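Local structure of FMN-binding protein (Syntrophomonas wolfei subsp. wolfei, 3IN6) at residues A[19-24]-A[94-99]; A[35-40]-A[72-77]; A[60-65]-A[133-138]. The protein binds flavin mononucleotide at the interface of a two-subunit assembly and is a flavoprotein, probably of the FMN-binding split-barrel type, its reaction not established. One frame throughout, in Å; residues are numbered along the deposited sequence.

Interaction 1 (A[19-24]-A[94-99]). With FMN (flavin mononucleotide), chain E.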
loop_
_atom_site.group_PDB
_atom_site.type_symbol
_atom_site.label_atom_id
_atom_site.label_comp_id
_atom_site.label_asym_id
_atom_site.label_seq_id
_atom_site.Cartn_x
_atom_site.Cartn_y
_atom_site.Cartn_z
ATOM N N LEU A 19 -14.375 10.799 7.472
ATOM C CA LEU A 19 -13.535 11.168 8.615
ATOM C C LEU A 19 -13.757 10.210 9.795
ATOM O O LEU A 19 -12.804 9.804 10.465
ATOM C CB LEU A 19 -13.821 12.603 9.060
ATOM C CG LEU A 19 -13.276 13.729 8.163
ATOM C CD1 LEU A 19 -14.007 15.054 8.386
ATOM C CD2 LEU A 19 -11.777 13.851 8.399
ATOM N N GLU A 20 -15.000 9.854 10.068
ATOM C CA GLU A 20 -15.263 8.960 11.216
ATOM C C GLU A 20 -14.796 7.540 10.979
ATOM O O GLU A 20 -14.204 6.924 11.863
ATOM C CB GLU A 20 -16.710 9.029 11.645
ATOM C CG GLU A 20 -17.075 10.435 12.134
ATOM C CD GLU A 20 -16.142 10.910 13.234
ATOM O OE1 GLU A 20 -16.002 10.198 14.249
ATOM O OE2 GLU A 20 -15.554 11.992 13.083
ATOM N N LYS A 21 -15.026 7.028 9.782
ATOM C CA LYS A 21 -14.567 5.691 9.442
ATOM C C LYS A 21 -13.044 5.639 9.519
ATOM O O LYS A 21 -12.478 4.688 10.027
ATOM C CB LYS A 21 -15.029 5.312 8.047
ATOM C CG LYS A 21 -14.856 3.851 7.727
ATOM C CD LYS A 21 -15.504 3.569 6.393
ATOM C CE LYS A 21 -15.673 2.108 6.147
ATOM N NZ LYS A 21 -16.387 1.883 4.866
ATOM N N ALA A 22 -12.392 6.686 9.025
ATOM C CA ALA A 22 -10.941 6.778 9.067
ATOM C C ALA A 22 -10.447 6.823 10.515
ATOM O O ALA A 22 -9.509 6.107 10.876
ATOM C CB ALA A 22 -10.474 8.018 8.302
ATOM N N ARG A 23 -11.093 7.661 11.333
ATOM C CA ARG A 23 -10.742 7.821 12.747
ATOM C C ARG A 23 -10.714 6.475 13.426
ATOM O O ARG A 23 -9.732 6.133 14.080
ATOM C CB ARG A 23 -11.761 8.707 13.500
ATOM C CG ARG A 23 -11.312 9.097 14.900
ATOM C CD ARG A 23 -12.338 9.976 15.668
ATOM N NE ARG A 23 -12.943 10.942 14.788
ATOM C CZ ARG A 23 -12.286 11.997 14.311
ATOM N NH1 ARG A 23 -11.023 12.206 14.659
ATOM N NH2 ARG A 23 -12.896 12.826 13.489
ATOM N N SER A 24 -11.803 5.723 13.284
ATOM C CA SER A 24 -11.912 4.413 13.924
ATOM C C SER A 24 -10.841 3.428 13.483
ATOM O O SER A 24 -10.175 2.824 14.324
ATOM C CB SER A 24 -13.275 3.791 13.659
ATOM O OG SER A 24 -14.274 4.459 14.400
ATOM N N ASP A 94 -13.704 -4.483 5.622
ATOM C CA ASP A 94 -13.793 -3.029 5.589
ATOM C C ASP A 94 -12.406 -2.409 5.396
ATOM O O ASP A 94 -11.402 -3.110 5.367
ATOM C CB ASP A 94 -14.383 -2.527 6.910
ATOM C CG ASP A 94 -14.980 -1.145 6.799
ATOM O OD1 ASP A 94 -15.658 -0.866 5.782
ATOM O OD2 ASP A 94 -14.795 -0.346 7.742
ATOM N N GLY A 95 -12.342 -1.093 5.260
ATOM C CA GLY A 95 -11.049 -0.424 5.102
ATOM C C GLY A 95 -11.177 1.034 4.738
ATOM O O GLY A 95 -12.257 1.535 4.554
ATOM N N ILE A 96 -10.056 1.719 4.607
ATOM C CA ILE A 96 -10.081 3.142 4.266
ATOM C C ILE A 96 -8.743 3.519 3.669
ATOM O O ILE A 96 -7.732 2.818 3.886
ATOM C CB ILE A 96 -10.314 3.986 5.548
ATOM C CG1 ILE A 96 -10.701 5.448 5.243
ATOM C CG2 ILE A 96 -9.066 3.901 6.486
ATOM C CD1 ILE A 96 -12.102 5.649 4.639
ATOM N N ARG A 97 -8.732 4.616 2.913
ATOM C CA ARG A 97 -7.510 5.173 2.370
ATOM C C ARG A 97 -7.436 6.596 2.833
ATOM O O ARG A 97 -8.372 7.370 2.607
ATOM C CB ARG A 97 -7.486 5.135 0.854
ATOM C CG ARG A 97 -7.233 3.775 0.285
ATOM C CD ARG A 97 -7.257 3.788 -1.240
ATOM N NE ARG A 97 -8.553 4.160 -1.799
ATOM C CZ ARG A 97 -8.815 4.216 -3.104
ATOM N NH1 ARG A 97 -7.882 3.919 -4.004
ATOM N NH2 ARG A 97 -10.021 4.569 -3.520
ATOM N N VAL A 98 -6.332 6.940 3.497
ATOM C CA VAL A 98 -6.124 8.289 3.971
ATOM C C VAL A 98 -4.856 8.870 3.336
ATOM O O VAL A 98 -3.742 8.419 3.631
ATOM C CB VAL A 98 -5.985 8.322 5.502
ATOM C CG1 VAL A 98 -5.918 9.737 5.978
ATOM C CG2 VAL A 98 -7.148 7.565 6.208
ATOM N N TYR A 99 -5.030 9.895 2.498
ATOM C CA TYR A 99 -3.935 10.563 1.798
ATOM C C TYR A 99 -3.375 11.699 2.617
ATOM O O TYR A 99 -4.118 12.552 3.107
ATOM C CB TYR A 99 -4.409 11.085 0.444
ATOM C CG TYR A 99 -4.917 9.990 -0.452
ATOM C CD1 TYR A 99 -6.185 9.472 -0.285
ATOM C CD2 TYR A 99 -4.141 9.486 -1.482
ATOM C CE1 TYR A 99 -6.667 8.497 -1.089
ATOM C CE2 TYR A 99 -4.617 8.475 -2.289
ATOM C CZ TYR A 99 -5.886 8.000 -2.098
ATOM O OH TYR A 99 -6.390 6.998 -2.886
HETATM N N1 FMN E . -9.552 -3.475 -10.001
HETATM C C2 FMN E . -8.772 -3.800 -11.082
HETATM O O2 FMN E . -8.690 -3.008 -12.026
HETATM N N3 FMN E . -8.080 -5.005 -11.091
HETATM C C4 FMN E . -8.181 -5.883 -10.020
HETATM O O4 FMN E . -7.577 -6.956 -10.033
HETATM C C4A FMN E . -8.976 -5.551 -8.933
HETATM N N5 FMN E . -9.085 -6.420 -7.860
HETATM C C5A FMN E . -9.880 -6.084 -6.784
HETATM C C6 FMN E . -9.968 -6.982 -5.722
HETATM C C7 FMN E . -10.755 -6.681 -4.618
HETATM C C7M FMN E . -10.833 -7.665 -3.484
HETATM C C8 FMN E . -11.450 -5.472 -4.573
HETATM C C8M FMN E . -12.296 -5.136 -3.377
HETATM C C9 FMN E . -11.353 -4.567 -5.631
HETATM C C9A FMN E . -10.570 -4.866 -6.757
HETATM N N10 FMN E . -10.449 -3.982 -7.840
HETATM C C10 FMN E . -9.666 -4.336 -8.926
HETATM C "C1'" FMN E . -11.182 -2.660 -7.898
HETATM C "C2'" FMN E . -10.300 -1.456 -7.561
HETATM O "O2'" FMN E . -9.704 -1.629 -6.302
HETATM C "C3'" FMN E . -11.151 -0.181 -7.599
HETATM O "O3'" FMN E . -11.471 0.080 -8.955
HETATM C "C4'" FMN E . -10.460 1.022 -6.937
HETATM O "O4'" FMN E . -11.372 2.070 -6.684
HETATM C "C5'" FMN E . -9.367 1.582 -7.821
HETATM O "O5'" FMN E . -8.719 2.631 -7.158
HETATM P P FMN E . -8.074 3.871 -7.961
HETATM O O1P FMN E . -6.994 3.361 -8.884
HETATM O O2P FMN E . -7.472 4.806 -6.939
HETATM O O3P FMN E . -9.138 4.623 -8.751
#

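Interaction 2 (A[35-40]-A[72-77])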
loop_
_atom_site.group_PDB
_atom_site.type_symbol
_atom_site.label_atom_id
_atom_site.label_comp_id
_atom_site.label_asym_id
_atom_site.label_seq_id
_atom_site.Cartn_x
_atom_site.Cartn_y
_atom_site.Cartn_z
ATOM N N LEU A 35 1.615 2.319 4.839
ATOM C CA LEU A 35 1.915 3.697 4.389
ATOM C C LEU A 35 2.733 3.568 3.092
ATOM O O LEU A 35 3.830 2.995 3.081
ATOM C CB LEU A 35 2.678 4.494 5.458
ATOM C CG LEU A 35 3.219 5.890 5.037
ATOM C CD1 LEU A 35 2.068 6.776 4.575
ATOM C CD2 LEU A 35 3.997 6.587 6.196
ATOM N N SER A 36 2.175 4.059 1.993
ATOM C CA SER A 36 2.844 3.985 0.723
ATOM C C SER A 36 3.465 5.367 0.514
ATOM O O SER A 36 2.811 6.380 0.768
ATOM C CB SER A 36 1.862 3.601 -0.404
ATOM O OG SER A 36 1.297 2.321 -0.189
ATOM N N THR A 37 4.723 5.385 0.078
ATOM C CA THR A 37 5.509 6.621 -0.137
ATOM C C THR A 37 6.207 6.586 -1.491
ATOM O O THR A 37 6.091 5.605 -2.202
ATOM C CB THR A 37 6.558 6.805 0.997
ATOM O OG1 THR A 37 7.458 5.678 1.030
ATOM C CG2 THR A 37 5.853 6.956 2.384
ATOM N N VAL A 38 6.917 7.666 -1.846
ATOM C CA VAL A 38 7.619 7.782 -3.119
ATOM C C VAL A 38 8.844 8.689 -2.976
ATOM O O VAL A 38 8.850 9.557 -2.108
ATOM C CB VAL A 38 6.701 8.413 -4.219
ATOM C CG1 VAL A 38 6.356 9.848 -3.874
ATOM C CG2 VAL A 38 7.361 8.344 -5.602
ATOM N N ASP A 39 9.878 8.468 -3.806
ATOM C CA ASP A 39 11.061 9.346 -3.824
ATOM C C ASP A 39 11.021 10.265 -5.040
ATOM O O ASP A 39 10.089 10.164 -5.852
ATOM C CB ASP A 39 12.396 8.571 -3.753
ATOM C CG ASP A 39 12.801 7.897 -5.072
ATOM O OD1 ASP A 39 12.041 7.874 -6.069
ATOM O OD2 ASP A 39 13.933 7.384 -5.102
ATOM N N ARG A 40 12.044 11.135 -5.155
ATOM C CA ARG A 40 12.151 12.142 -6.215
ATOM C C ARG A 40 12.184 11.558 -7.636
ATOM O O ARG A 40 11.906 12.268 -8.613
ATOM C CB ARG A 40 13.415 13.024 -6.013
ATOM C CG ARG A 40 14.682 12.183 -5.990
ATOM C CD ARG A 40 15.986 12.843 -6.393
ATOM N NE ARG A 40 16.644 13.501 -5.290
ATOM C CZ ARG A 40 17.962 13.572 -5.099
ATOM N NH1 ARG A 40 18.837 12.982 -5.903
ATOM N NH2 ARG A 40 18.406 14.228 -4.039
ATOM N N ALA A 72 12.995 8.210 4.514
ATOM C CA ALA A 72 13.799 8.909 3.497
ATOM C C ALA A 72 12.904 9.462 2.381
ATOM O O ALA A 72 13.127 10.568 1.906
ATOM C CB ALA A 72 14.861 7.985 2.904
ATOM N N ASN A 73 11.921 8.682 1.939
ATOM C CA ASN A 73 10.959 9.146 0.915
ATOM C C ASN A 73 10.164 10.378 1.398
ATOM O O ASN A 73 10.113 11.437 0.718
ATOM C CB ASN A 73 10.017 8.018 0.533
ATOM C CG ASN A 73 10.688 6.969 -0.340
ATOM O OD1 ASN A 73 11.763 7.195 -0.895
ATOM N ND2 ASN A 73 10.040 5.829 -0.487
ATOM N N LEU A 74 9.610 10.279 2.602
ATOM C CA LEU A 74 8.843 11.396 3.165
ATOM C C LEU A 74 9.675 12.671 3.215
ATOM O O LEU A 74 9.159 13.742 2.914
ATOM C CB LEU A 74 8.286 11.046 4.540
ATOM C CG LEU A 74 7.208 9.965 4.495
ATOM C CD1 LEU A 74 6.885 9.488 5.916
ATOM C CD2 LEU A 74 5.935 10.463 3.735
ATOM N N LYS A 75 10.964 12.563 3.528
ATOM C CA LYS A 75 11.820 13.760 3.569
ATOM C C LYS A 75 12.143 14.278 2.177
ATOM O O LYS A 75 12.465 15.448 2.030
ATOM C CB LYS A 75 13.131 13.518 4.331
ATOM C CG LYS A 75 12.989 13.027 5.767
ATOM C CD LYS A 75 12.259 13.979 6.691
ATOM C CE LYS A 75 13.087 15.233 6.997
ATOM N NZ LYS A 75 12.400 16.103 7.988
ATOM N N GLU A 76 12.103 13.422 1.156
ATOM C CA GLU A 76 12.346 13.870 -0.226
ATOM C C GLU A 76 11.124 14.511 -0.859
ATOM O O GLU A 76 11.221 15.572 -1.465
ATOM C CB GLU A 76 12.767 12.719 -1.154
ATOM C CG GLU A 76 14.168 12.295 -0.965
ATOM C CD GLU A 76 14.656 11.291 -1.991
ATOM O OE1 GLU A 76 14.102 11.170 -3.103
ATOM O OE2 GLU A 76 15.636 10.615 -1.656
ATOM N N THR A 77 9.983 13.853 -0.741
ATOM C CA THR A 77 8.764 14.306 -1.409
ATOM C C THR A 77 7.626 14.732 -0.493
ATOM O O THR A 77 6.729 15.452 -0.934
ATOM C CB THR A 77 8.207 13.183 -2.306
ATOM O OG1 THR A 77 7.785 12.068 -1.495
ATOM C CG2 THR A 77 9.243 12.736 -3.276
HETATM O O HOH W 1 7.077 10.139 0.233
HETATM O O HOH W 2 13.581 5.324 -3.178
#

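Interaction 3 (A[60-65]-A[133-138]). With FMN (flavin mononucleotide), chain C.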
loop_
_atom_site.group_PDB
_atom_site.type_symbol
_atom_site.label_atom_id
_atom_site.label_comp_id
_atom_site.label_asym_id
_atom_site.label_seq_id
_atom_site.Cartn_x
_atom_site.Cartn_y
_atom_site.Cartn_z
ATOM N N ILE A 60 -2.608 13.125 11.351
ATOM C CA ILE A 60 -2.234 11.752 11.712
ATOM C C ILE A 60 -0.806 11.850 12.240
ATOM O O ILE A 60 0.043 12.524 11.646
ATOM C CB ILE A 60 -2.320 10.723 10.548
ATOM C CG1 ILE A 60 -3.771 10.452 10.164
ATOM C CG2 ILE A 60 -1.696 9.381 10.964
ATOM C CD1 ILE A 60 -3.897 9.675 8.866
ATOM N N ILE A 61 -0.570 11.244 13.398
ATOM C CA ILE A 61 0.766 11.173 13.975
ATOM C C ILE A 61 1.165 9.711 13.982
ATOM O O ILE A 61 0.339 8.800 14.091
ATOM C CB ILE A 61 0.931 11.836 15.367
ATOM C CG1 ILE A 61 0.013 11.215 16.423
ATOM C CG2 ILE A 61 0.672 13.340 15.284
ATOM C CD1 ILE A 61 0.440 11.579 17.849
ATOM N N CYS A 62 2.461 9.507 13.888
ATOM C CA CYS A 62 2.998 8.198 13.687
ATOM C C CYS A 62 4.381 8.087 14.322
ATOM O O CYS A 62 5.203 9.020 14.213
ATOM C CB CYS A 62 3.055 8.082 12.166
ATOM S SG CYS A 62 4.098 6.904 11.459
ATOM N N ALA A 63 4.625 6.964 14.995
ATOM C CA ALA A 63 5.916 6.702 15.610
ATOM C C ALA A 63 6.868 6.187 14.546
ATOM O O ALA A 63 6.542 5.246 13.828
ATOM C CB ALA A 63 5.785 5.672 16.705
ATOM N N ARG A 64 8.033 6.801 14.424
ATOM C CA ARG A 64 9.020 6.293 13.497
ATOM C C ARG A 64 10.174 5.647 14.279
ATOM O O ARG A 64 10.969 6.335 14.942
ATOM C CB ARG A 64 9.494 7.384 12.550
ATOM C CG ARG A 64 10.346 6.855 11.403
ATOM C CD ARG A 64 11.793 6.976 11.748
ATOM N NE ARG A 64 12.690 6.165 10.933
ATOM C CZ ARG A 64 13.980 6.439 10.779
ATOM N NH1 ARG A 64 14.505 7.512 11.354
ATOM N NH2 ARG A 64 14.745 5.655 10.033
ATOM N N PHE A 65 10.214 4.314 14.232
ATOM C CA PHE A 65 11.262 3.529 14.880
ATOM C C PHE A 65 12.026 2.640 13.883
ATOM O O PHE A 65 13.209 2.382 14.087
ATOM C CB PHE A 65 10.725 2.740 16.082
ATOM C CG PHE A 65 9.582 1.811 15.770
ATOM C CD1 PHE A 65 8.264 2.266 15.808
ATOM C CD2 PHE A 65 9.815 0.460 15.500
ATOM C CE1 PHE A 65 7.195 1.391 15.546
ATOM C CE2 PHE A 65 8.754 -0.421 15.234
ATOM C CZ PHE A 65 7.446 0.047 15.256
ATOM N N LEU A 133 6.314 11.580 13.440
ATOM C CA LEU A 133 5.975 12.156 12.162
ATOM C C LEU A 133 4.575 12.734 12.269
ATOM O O LEU A 133 3.654 12.055 12.723
ATOM C CB LEU A 133 6.047 11.118 11.037
ATOM C CG LEU A 133 7.403 10.448 10.834
ATOM C CD1 LEU A 133 7.277 9.423 9.732
ATOM C CD2 LEU A 133 8.506 11.477 10.542
ATOM N N VAL A 134 4.417 13.991 11.861
ATOM C CA VAL A 134 3.120 14.636 11.931
ATOM C C VAL A 134 2.616 14.819 10.522
ATOM O O VAL A 134 3.285 15.470 9.712
ATOM C CB VAL A 134 3.202 15.995 12.662
ATOM C CG1 VAL A 134 1.807 16.581 12.842
ATOM C CG2 VAL A 134 3.916 15.826 14.028
ATOM N N PHE A 135 1.455 14.241 10.220
ATOM C CA PHE A 135 0.871 14.361 8.879
ATOM C C PHE A 135 -0.381 15.217 8.823
ATOM O O PHE A 135 -1.165 15.228 9.745
ATOM C CB PHE A 135 0.490 12.995 8.289
ATOM C CG PHE A 135 1.634 12.028 8.166
ATOM C CD1 PHE A 135 2.385 11.969 7.006
ATOM C CD2 PHE A 135 1.906 11.115 9.190
ATOM C CE1 PHE A 135 3.439 11.037 6.880
ATOM C CE2 PHE A 135 2.943 10.187 9.072
ATOM C CZ PHE A 135 3.717 10.156 7.906
ATOM N N LYS A 136 -0.553 15.918 7.706
ATOM C CA LYS A 136 -1.773 16.657 7.427
ATOM C C LYS A 136 -2.573 15.768 6.513
ATOM O O LYS A 136 -2.028 15.243 5.527
ATOM C CB LYS A 136 -1.477 17.992 6.727
ATOM C CG LYS A 136 -2.725 18.695 6.173
ATOM C CD LYS A 136 -2.338 19.959 5.373
ATOM C CE LYS A 136 -3.554 20.599 4.698
ATOM N NZ LYS A 136 -3.186 21.794 3.865
ATOM N N ILE A 137 -3.857 15.586 6.835
ATOM C CA ILE A 137 -4.742 14.766 6.026
ATOM C C ILE A 137 -5.215 15.622 4.871
ATOM O O ILE A 137 -5.748 16.707 5.072
ATOM C CB ILE A 137 -5.974 14.273 6.781
ATOM C CG1 ILE A 137 -5.587 13.332 7.935
ATOM C CG2 ILE A 137 -6.922 13.593 5.804
ATOM C CD1 ILE A 137 -6.721 12.958 8.790
ATOM N N VAL A 138 -5.070 15.095 3.667
ATOM C CA VAL A 138 -5.382 15.824 2.442
ATOM C C VAL A 138 -6.654 15.326 1.737
ATOM O O VAL A 138 -7.338 16.099 1.055
ATOM C CB VAL A 138 -4.134 15.776 1.526
ATOM C CG1 VAL A 138 -4.490 15.815 0.068
ATOM C CG2 VAL A 138 -3.170 16.915 1.914
HETATM N N1 FMN C . 7.711 0.791 11.785
HETATM C C2 FMN C . 7.564 2.116 12.155
HETATM O O2 FMN C . 8.505 2.905 12.022
HETATM N N3 FMN C . 6.353 2.554 12.677
HETATM C C4 FMN C . 5.290 1.677 12.842
HETATM O O4 FMN C . 4.224 2.104 13.318
HETATM C C4A FMN C . 5.449 0.329 12.481
HETATM N N5 FMN C . 4.411 -0.584 12.640
HETATM C C5A FMN C . 4.555 -1.918 12.277
HETATM C C6 FMN C . 3.479 -2.802 12.442
HETATM C C7 FMN C . 3.618 -4.146 12.088
HETATM C C7M FMN C . 2.454 -5.072 12.277
HETATM C C8 FMN C . 4.825 -4.615 11.551
HETATM C C8M FMN C . 4.988 -6.058 11.148
HETATM C C9 FMN C . 5.896 -3.727 11.377
HETATM C C9A FMN C . 5.772 -2.368 11.745
HETATM N N10 FMN C . 6.823 -1.454 11.579
HETATM C C10 FMN C . 6.667 -0.115 11.951
HETATM C "C1'" FMN C . 8.159 -1.896 11.024
HETATM C "C2'" FMN C . 8.330 -1.573 9.540
HETATM O "O2'" FMN C . 7.261 -2.104 8.787
HETATM C "C3'" FMN C . 9.682 -2.122 9.066
HETATM O "O3'" FMN C . 10.708 -1.337 9.642
HETATM C "C4'" FMN C . 9.839 -2.157 7.542
HETATM O "O4'" FMN C . 10.982 -2.909 7.198
HETATM C "C5'" FMN C . 9.990 -0.771 6.940
HETATM O "O5'" FMN C . 10.053 -0.876 5.539
HETATM P P FMN C . 10.849 0.201 4.631
HETATM O O1P FMN C . 12.337 0.069 4.811
HETATM O O2P FMN C . 10.460 1.632 4.963
HETATM O O3P FMN C . 10.504 -0.195 3.234
#

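Interaction 1 (A[19-24]-A[94-99])
Ala22 sits against Ile96 and Val98, its CB reaching Ile96 CG1 at 4.0 Å and Val98 CG2 at the same 4.0 Å. Ile96 presents CG1 because that branch stands anti to the backbone N (chi1 -166°). One residue earlier on the helix, Lys21 runs out fully extended toward the start of 94-99, and Asp94 comes to meet it from the opposite direction. Lys21 NZ lies 3.0 Å from Asp94 OD1, a salt bridge whose hydrogen bond is weak, while Lys21 CE passes 3.8 Å from Gly95 O. The charged pair thus closes the partly exposed border of a contact that is otherwise apolar.

The axes of 19-24 and 94-99 cross almost at a right angle (-103°), 8.3 Å apart at their closest. The first segment lies on helix 2-28 and the second on strand 92-106, and the helix covers one side of the antiparallel sheet, which fits an FMN-binding split barrel. Alternation along the strand sends Arg97 to the other side. There its NH1 donates to O2P of flavin mononucleotide at 3.1 Å, the phosphate lying at the guanidinium edge and in its plane. Tyr99 OH stands over one guanidinium face, 3.4 Å above the plane and offset toward the rim. Further out, Asn45 of the second subunit bonds Tyr99 OH, Pro142 O receives a hydrogen bond from Arg97 NH2, and Ile46 O of the second subunit accepts another from Arg97 NH1.

Interaction 2 (A[35-40]-A[72-77])
Thr37 and Asn73 meet at about a right angle in the closely packed half of this contact. Asn73 ND2 donates to Thr37 OG1 at 3.0 Å, nearly straight (171°) and with the hydroxyl in the amide plane, which fixes how the amide is turned. Because Thr37 OG1 lies between the backbone N and the carbonyl carbon (chi1 60°), the methyl CG2 is left to press on Leu74, 3.8 Å from its CD2. Beyond it Leu35 CD2 and Leu74 CD1 come tip to tip. CB of Val38 points away from the helix, yet CG1 still lies beside Thr77 OG1 and the carbonyl oxygen lies against the helix, 3.3 Å from Asn73 CB. A water bridges strand and helix there: Val38 N donates to it, and it donates to Thr77 OG1 at 2.7 Å.

Strand 33-38 belongs to the antiparallel sheet of what is probably an FMN split barrel, and helix 68-77 packs over the strand's last residues; the axes of 35-38 and 72-77 come within 7.2 Å, their directions 52° apart. Past the strand end the contact thins into a solvent-facing turn. Here Arg40 N donates to Glu76 OE1 at 2.9 Å, almost along the C-O axis of the carboxylate. Glu76 OE1 lies well out of the Arg40 guanidinium plane, 4.1 Å from NE, so only the charges are near each other. Asp39 lies beside Glu76 and points the same way, OD2 being 4.3 Å from Glu76 OE1, a proximity that may raise the proton affinity of either acid. Asp39 OD1 accepts from Glu43 N, and Tyr42 OH of the second subunit pairs with Arg40 O.

Interaction 3 (A[60-65]-A[133-138])
Two neighbouring strands of the antiparallel sheet, 59-64 and 131-141, pair here in what is consistent with an FMN-binding split barrel, and the first of them leads directly into the flavin site. Ile60 with Phe135 and Cys62 with Leu133 are hydrogen-bonded pairs, flanking the non-hydrogen-bonded pair of Ile61 and Val134. Ile60 N reaches Phe135 O at 3.0 Å, and Phe135 N returns the bond to Ile60 O. Leu133 N donates to Cys62 O at 2.9 Å with an N-H...O angle of 168°; its counterpart from Cys62 N to Leu133 O, 3.0 Å long, is more bent (137°). Leu133 O also receives the CA-H of Ile61 at 3.3 Å.

Side chains alternate between the two faces. Ile60, Cys62, Leu133 and Phe135 share one: Cys62 CB comes to the rim of the Phe135 ring in its plane, 3.7 Å from CE2, and the side chains of Ile60 and Ile137 cross at about a right angle, their CG1 atoms touching. With CG anti to its carbonyl carbon (chi1 -59°), the Phe135 ring lies along 60-62, CD2 near Ile60 O and CE2 near Cys62 CB. At the end of strand 59-64 the backbone also serves the cofactor. Ala63 O accepts a hydrogen bond from N3 of flavin mononucleotide at 2.9 Å and Phe65 N donates to its O2 at 3.1 Å, so the pyrimidine edge is read by main chain from both sides of Arg64. The Phe65 ring lays one face against that same pyrimidine.

Strand 92-106 borders segment 133-138 and strand 52-55 borders 60-65. Helix 110-120 covers Ile61 and Val134 through Tyr111, while on the other face Phe82 of strand 79-87 meets the Phe135 ring edge-to-face.

Interactions 1 and 3, their centres 15 Å apart, join directly because strands 92-106 and 131-141 are neighbours: Tyr99 O lies 2.8 Å from Val138 N, a probable hydrogen bond, and Val98 CG1 packs on Ile60 CD1. Interaction 2, 13 Å from interaction 3 between centres, meets it through side chains, Leu74 CD1 resting 3.8 Å from Phe135 CZ. Interactions 1 and 2 do not touch, with centres 21 Å apart on opposite sides of the chain's centre. The cofactor connects the subunits: each flavin mononucleotide takes its Arg97 phosphate contact from one chain and its Ala63 pyrimidine contact from the other, while the side chain of Thr37 lies about 6 Å from a bound flavin mononucleotide.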